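Oxidoreductase, 2OG-Fe oxygenase family protein, putative, expressed (Oryza sativa subsp. japonica, PDB 5XOI) is probably an iron(II)- and 2-oxoglutarate-dependent dioxygenase of the AlkB family, its metal site occupied here by manganese. Local coordinates at residues Asp24-Asp27 with Ile28-Cys32; Phe89-Ile92 with Val93-Ile97; Ala209-Trp212 with Leu213-Ala217. One frame throughout, in Å; residues are numbered along the deposited sequence.

Interaction 1. Residues Asp24-Asp27 with Ile28-Cys32; sequences DQVD and IIRRC
D27 swings CG anti to the backbone N (chi1 -176°), while R31, one turn on, sets CG beside its N and runs extended to NE, so the carboxylate and NE converge on the same flank of the helix. The result is an i to i+4 salt bridge, D27 OD2 to R31 NE at 3.1 Å, with a weak bond from NE to D27 OD1 at 3.2 Å. NE lies on the syn side of OD2 but out of the carboxylate plane, and the carboxylate and guanidinium planes stand 82° apart: one N-H is shared by two oxygens, not a flat two-N, two-O pairing. Without the carboxylate, as with an alanine at this position, R31 NE is likely to lose its acidic partner and the guanidinium to turn more freely. In the neighbouring i to i+4 pair V26 CG1 lies against one face, over the centre of the R30 guanidinium, 3.5 Å from CZ, the two side chains running alongside each other; R30 NH2 makes a weak hydrogen bond to E216 O of helix 211-217. The backbone keeps regular helical bonds, such as R30 N to V26 O at 2.9 Å. On the buried side, I28 CG1 lies 3.1 Å from D24 O, the carbonyl one turn back that also accepts I28 N. Helix 22-37 carries its charged pair at the surface and turns I28 and I29 inward onto L160 of strand 155-161, with L226 and L224 of strand 223-229 beside them; F89 of helix 87-106 flanks I28 and R31, and helix 211-217 covers Q25, V26 and I29.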
# COMPACT_ATOMS: atom_id res chain seq x y z
N ASP A 24 -0.16 -12.58 11.51
CA ASP A 24 0.59 -11.53 10.84
C ASP A 24 -0.16 -10.21 10.85
O ASP A 24 0.46 -9.16 11.04
CB ASP A 24 0.92 -11.94 9.41
CG ASP A 24 1.90 -13.09 9.36
OD1 ASP A 24 2.66 -13.25 10.34
OD2 ASP A 24 1.91 -13.82 8.35
N GLN A 25 -1.47 -10.24 10.63
CA GLN A 25 -2.27 -9.01 10.72
C GLN A 25 -2.18 -8.43 12.12
O GLN A 25 -1.98 -7.22 12.30
CB GLN A 25 -3.72 -9.29 10.35
CG GLN A 25 -3.97 -9.55 8.88
CD GLN A 25 -5.45 -9.58 8.54
OE1 GLN A 25 -6.18 -8.62 8.78
NE2 GLN A 25 -5.90 -10.70 7.97
N VAL A 26 -2.32 -9.27 13.14
CA VAL A 26 -2.20 -8.78 14.51
C VAL A 26 -0.81 -8.21 14.74
O VAL A 26 -0.65 -7.13 15.32
CB VAL A 26 -2.52 -9.89 15.51
CG1 VAL A 26 -2.33 -9.39 16.94
CG2 VAL A 26 -3.93 -10.38 15.28
N ASP A 27 0.22 -8.91 14.26
CA ASP A 27 1.59 -8.47 14.46
C ASP A 27 1.84 -7.15 13.74
O ASP A 27 2.54 -6.28 14.27
CB ASP A 27 2.56 -9.55 13.97
CG ASP A 27 4.01 -9.21 14.24
OD1 ASP A 27 4.33 -8.74 15.35
OD2 ASP A 27 4.83 -9.45 13.33
N ILE A 28 1.27 -7.00 12.55
CA ILE A 28 1.48 -5.77 11.77
C ILE A 28 0.85 -4.59 12.49
O ILE A 28 1.47 -3.53 12.61
CB ILE A 28 0.93 -5.93 10.34
CG1 ILE A 28 1.83 -6.86 9.52
CG2 ILE A 28 0.85 -4.57 9.66
CD1 ILE A 28 1.12 -7.46 8.32
N ILE A 29 -0.38 -4.76 12.99
CA ILE A 29 -1.04 -3.70 13.75
C ILE A 29 -0.24 -3.36 14.99
O ILE A 29 0.01 -2.18 15.28
CB ILE A 29 -2.48 -4.11 14.12
CG1 ILE A 29 -3.34 -4.36 12.88
CG2 ILE A 29 -3.10 -3.06 15.07
CD1 ILE A 29 -3.64 -3.13 12.07
N ARG A 30 0.16 -4.38 15.76
CA ARG A 30 0.86 -4.11 17.01
C ARG A 30 2.18 -3.38 16.76
O ARG A 30 2.50 -2.41 17.46
CB ARG A 30 1.08 -5.42 17.77
CG ARG A 30 -0.18 -5.91 18.47
CD ARG A 30 0.09 -7.18 19.28
NE ARG A 30 -1.10 -7.66 19.98
CZ ARG A 30 -1.31 -8.94 20.29
NH1 ARG A 30 -0.41 -9.86 19.96
NH2 ARG A 30 -2.42 -9.29 20.93
N ARG A 31 2.94 -3.78 15.73
CA ARG A 31 4.19 -3.08 15.42
C ARG A 31 3.93 -1.64 15.00
O ARG A 31 4.66 -0.73 15.40
CB ARG A 31 4.96 -3.81 14.33
CG ARG A 31 5.59 -5.12 14.78
CD ARG A 31 6.18 -5.84 13.59
NE ARG A 31 6.76 -7.14 13.94
CZ ARG A 31 8.05 -7.34 14.15
NH1 ARG A 31 8.91 -6.33 14.05
NH2 ARG A 31 8.49 -8.55 14.46
N CYS A 32 2.90 -1.42 14.18
CA CYS A 32 2.59 -0.07 13.73
C CYS A 32 2.01 0.79 14.85
O CYS A 32 2.23 2.01 14.87
CB CYS A 32 1.62 -0.15 12.54
SG CYS A 32 2.33 -0.70 11.00

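Interaction 2. Residues Phe89-Ile92 with Val93-Ile97; sequences FSKI and VKDAI
Helix 87-106, which packs against the larger antiparallel sheet of the 2OG-Fe(II) oxygenase fold, passes through two turns here, and K91 meets D95 at i to i+4 spacing on its outer side. K91 puts CG anti to the backbone N (chi1 171°) and then bends at chi2 (-126°), which brings CE up to the D95 carboxylate, the two side chains crossing at a slant. The touching atom is CE, 3.1 Å from D95 OD2, while NZ points on away from D95 and ends 4.1 Å from the same oxygen. Backbone bonds hold the spacing, V93 N to F89 O at 3.0 Å and D95 N to K91 O at 2.9 Å. K94 leans its aliphatic chain along S90 O, CG at 3.6 Å, and sends NZ away to the backbone O of L120. V93 lays CG2 3.4 Å from F89 O on the buried side, where V93 and I92 both meet F158 of strand 155-161 and F89 reaches F228. Ammonium and carboxylate are close but form no salt bridge; K91 and D95 probably attract at longer range, and the contact itself is made by the methylene next to the charge.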
# COMPACT_ATOMS: atom_id res chain seq x y z
N PHE A 89 8.04 -7.82 7.44
CA PHE A 89 7.26 -7.12 6.42
C PHE A 89 7.82 -7.40 5.04
O PHE A 89 7.08 -7.73 4.10
CB PHE A 89 7.25 -5.60 6.68
CG PHE A 89 6.45 -5.16 7.90
CD1 PHE A 89 5.90 -6.07 8.78
CD2 PHE A 89 6.25 -3.81 8.13
CE1 PHE A 89 5.17 -5.65 9.89
CE2 PHE A 89 5.52 -3.36 9.23
CZ PHE A 89 4.99 -4.29 10.12
N SER A 90 9.14 -7.28 4.89
CA SER A 90 9.80 -7.54 3.61
C SER A 90 9.57 -8.97 3.16
O SER A 90 9.40 -9.23 1.96
CB SER A 90 11.30 -7.25 3.71
OG SER A 90 11.55 -5.86 3.87
N LYS A 91 9.58 -9.92 4.10
CA LYS A 91 9.32 -11.33 3.76
C LYS A 91 7.94 -11.51 3.15
O LYS A 91 7.78 -12.20 2.13
CB LYS A 91 9.47 -12.19 5.01
CG LYS A 91 9.04 -13.65 4.86
CD LYS A 91 8.01 -14.05 5.93
CE LYS A 91 7.27 -15.34 5.58
NZ LYS A 91 6.40 -15.82 6.69
N ILE A 92 6.92 -10.91 3.77
CA ILE A 92 5.56 -11.04 3.28
C ILE A 92 5.44 -10.41 1.89
O ILE A 92 4.77 -10.95 1.01
CB ILE A 92 4.56 -10.41 4.26
CG1 ILE A 92 4.58 -11.16 5.60
CG2 ILE A 92 3.15 -10.44 3.67
CD1 ILE A 92 3.73 -10.50 6.69
N VAL A 93 6.10 -9.26 1.68
CA VAL A 93 6.08 -8.61 0.37
C VAL A 93 6.64 -9.55 -0.70
O VAL A 93 6.05 -9.71 -1.79
CB VAL A 93 6.88 -7.30 0.42
CG1 VAL A 93 7.19 -6.81 -0.99
CG2 VAL A 93 6.09 -6.21 1.19
N LYS A 94 7.77 -10.17 -0.43
CA LYS A 94 8.39 -11.06 -1.41
C LYS A 94 7.53 -12.30 -1.65
O LYS A 94 7.46 -12.80 -2.78
CB LYS A 94 9.79 -11.45 -0.94
CG LYS A 94 10.81 -10.35 -1.16
CD LYS A 94 12.09 -10.61 -0.40
CE LYS A 94 12.88 -9.32 -0.16
NZ LYS A 94 13.38 -8.75 -1.43
N ASP A 95 6.89 -12.82 -0.59
CA ASP A 95 5.96 -13.93 -0.76
C ASP A 95 4.78 -13.54 -1.65
O ASP A 95 4.32 -14.34 -2.47
CB ASP A 95 5.44 -14.40 0.61
CG ASP A 95 6.48 -15.16 1.42
OD1 ASP A 95 7.55 -15.51 0.87
OD2 ASP A 95 6.23 -15.40 2.61
N ALA A 96 4.26 -12.32 -1.47
CA ALA A 96 3.14 -11.85 -2.28
C ALA A 96 3.52 -11.77 -3.75
O ALA A 96 2.74 -12.15 -4.63
CB ALA A 96 2.66 -10.49 -1.77
N ILE A 97 4.72 -11.26 -4.04
CA ILE A 97 5.21 -11.22 -5.41
C ILE A 97 5.37 -12.63 -5.96
O ILE A 97 4.95 -12.93 -7.08
CB ILE A 97 6.53 -10.43 -5.48
CG1 ILE A 97 6.26 -8.97 -5.10
CG2 ILE A 97 7.12 -10.50 -6.87
CD1 ILE A 97 7.52 -8.17 -4.93

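Interaction 3. Residues Ala209-Trp212 with Leu213-Ala217; sequences APNW and LTDEA
L213 lays CB over one face of the W212 indole, a CH-pi contact 3.9 Å from the centroid of the six-membered ring and offset toward its rim. W212 allows this because its CG stands between the backbone N and the carbonyl carbon (chi1 62°), which folds the ring back under the next residue; L213 CD1 also comes within 3.9 Å of W212 CZ3. H22 stacks on the same indole. At T214 the backbone N makes a nearly straight bond to P210 O, 3.1 Å and 175°, the first full turn of helix 211-217. P210 occupies the N-cap position, where its ring supplies no side-chain hydrogen-bond acceptor. T214 OG1 is hydrogen-bonded to a water at 3.0 Å, and that water donates to A209 O, so the hydroxyl and the water link the entering loop to the first turn; A209 CB lies beside OG1. D215 N bonds to N211 O at 2.9 Å, while its carboxylate crosses the N211 amide with the two planes 70° apart. N211 OD1 and D215 OD2 approach as two acceptors at 3.5 Å, with no hydrogen bond between them. E216 N donates to W212 O at 2.8 Å, and its extended side chain brings CD to the edge of the W212 ring before OE1 bonds to H22 NE2. A217 N bonds to L213 O, and its CB packs against I29 of helix 22-37.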
# COMPACT_ATOMS: atom_id res chain seq x y z
N ALA A 209 -14.17 -3.99 9.59
CA ALA A 209 -13.02 -4.72 10.11
C ALA A 209 -13.46 -6.00 10.82
O ALA A 209 -14.47 -5.99 11.53
CB ALA A 209 -12.21 -3.85 11.07
N PRO A 210 -12.74 -7.11 10.66
CA PRO A 210 -13.14 -8.35 11.34
C PRO A 210 -13.09 -8.18 12.85
O PRO A 210 -12.18 -7.55 13.40
CB PRO A 210 -12.12 -9.37 10.85
CG PRO A 210 -11.53 -8.78 9.61
CD PRO A 210 -11.58 -7.30 9.78
N ASN A 211 -14.09 -8.77 13.52
CA ASN A 211 -14.18 -8.64 14.97
C ASN A 211 -12.95 -9.20 15.66
O ASN A 211 -12.46 -8.61 16.63
CB ASN A 211 -15.44 -9.37 15.47
CG ASN A 211 -15.60 -9.28 16.98
OD1 ASN A 211 -15.54 -10.29 17.69
ND2 ASN A 211 -15.81 -8.07 17.48
N TRP A 212 -12.44 -10.34 15.19
CA TRP A 212 -11.27 -10.93 15.85
C TRP A 212 -10.06 -10.01 15.78
O TRP A 212 -9.28 -9.94 16.73
CB TRP A 212 -10.95 -12.30 15.24
CG TRP A 212 -10.59 -12.24 13.79
CD1 TRP A 212 -11.42 -12.43 12.73
CD2 TRP A 212 -9.29 -11.98 13.24
NE1 TRP A 212 -10.72 -12.31 11.55
CE2 TRP A 212 -9.41 -12.03 11.84
CE3 TRP A 212 -8.03 -11.72 13.80
CZ2 TRP A 212 -8.33 -11.81 10.98
CZ3 TRP A 212 -6.96 -11.51 12.95
CH2 TRP A 212 -7.11 -11.56 11.56
N LEU A 213 -9.91 -9.27 14.68
CA LEU A 213 -8.77 -8.37 14.56
C LEU A 213 -8.94 -7.14 15.44
O LEU A 213 -8.00 -6.72 16.13
CB LEU A 213 -8.58 -7.96 13.10
CG LEU A 213 -7.39 -7.04 12.85
CD1 LEU A 213 -6.11 -7.72 13.31
CD2 LEU A 213 -7.31 -6.64 11.38
N THR A 214 -10.13 -6.54 15.43
CA THR A 214 -10.40 -5.42 16.32
C THR A 214 -10.15 -5.81 17.77
O THR A 214 -9.56 -5.03 18.54
CB THR A 214 -11.84 -4.95 16.14
OG1 THR A 214 -12.03 -4.49 14.79
CG2 THR A 214 -12.17 -3.83 17.11
N ASP A 215 -10.55 -7.02 18.14
CA ASP A 215 -10.45 -7.49 19.52
C ASP A 215 -9.02 -7.84 19.90
O ASP A 215 -8.53 -7.45 20.96
CB ASP A 215 -11.36 -8.70 19.74
CG ASP A 215 -12.79 -8.33 20.05
OD1 ASP A 215 -13.14 -7.13 20.00
OD2 ASP A 215 -13.58 -9.25 20.34
N GLU A 216 -8.34 -8.63 19.05
CA GLU A 216 -7.02 -9.10 19.43
C GLU A 216 -5.97 -8.01 19.31
O GLU A 216 -5.07 -7.91 20.15
CB GLU A 216 -6.63 -10.32 18.59
CG GLU A 216 -7.53 -11.53 18.85
CD GLU A 216 -7.11 -12.74 18.05
OE1 GLU A 216 -5.93 -12.80 17.63
OE2 GLU A 216 -7.96 -13.65 17.86
N ALA A 217 -6.07 -7.17 18.28
CA ALA A 217 -5.10 -6.11 18.04
C ALA A 217 -5.48 -4.78 18.67
O ALA A 217 -4.69 -3.83 18.60
CB ALA A 217 -4.89 -5.91 16.53
O HOH W 1 -14.97 -4.97 14.37

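In the fold
The three contacts follow in series along the chain, each on its own helix of the 2OG-Fe(II) oxygenase fold. Interaction 1, on helix 22-37, lies between the others: its centre is about 15 Å from that of interaction 2 and about 11 Å from that of interaction 3. It touches both, through I28 and R31 against F89 and through Q25 and I29 against L213 and A217. Interactions 2 and 3 do not meet, their nearest atoms about 12 Å apart. Helices 22-37 and 87-106 both pack on strands 155-161 and 223-229, so segments distant in sequence cover one sheet; strand 223-229 also carries R223 and R229, which bind 2-oxoglutarate in this protein, though none is bound here.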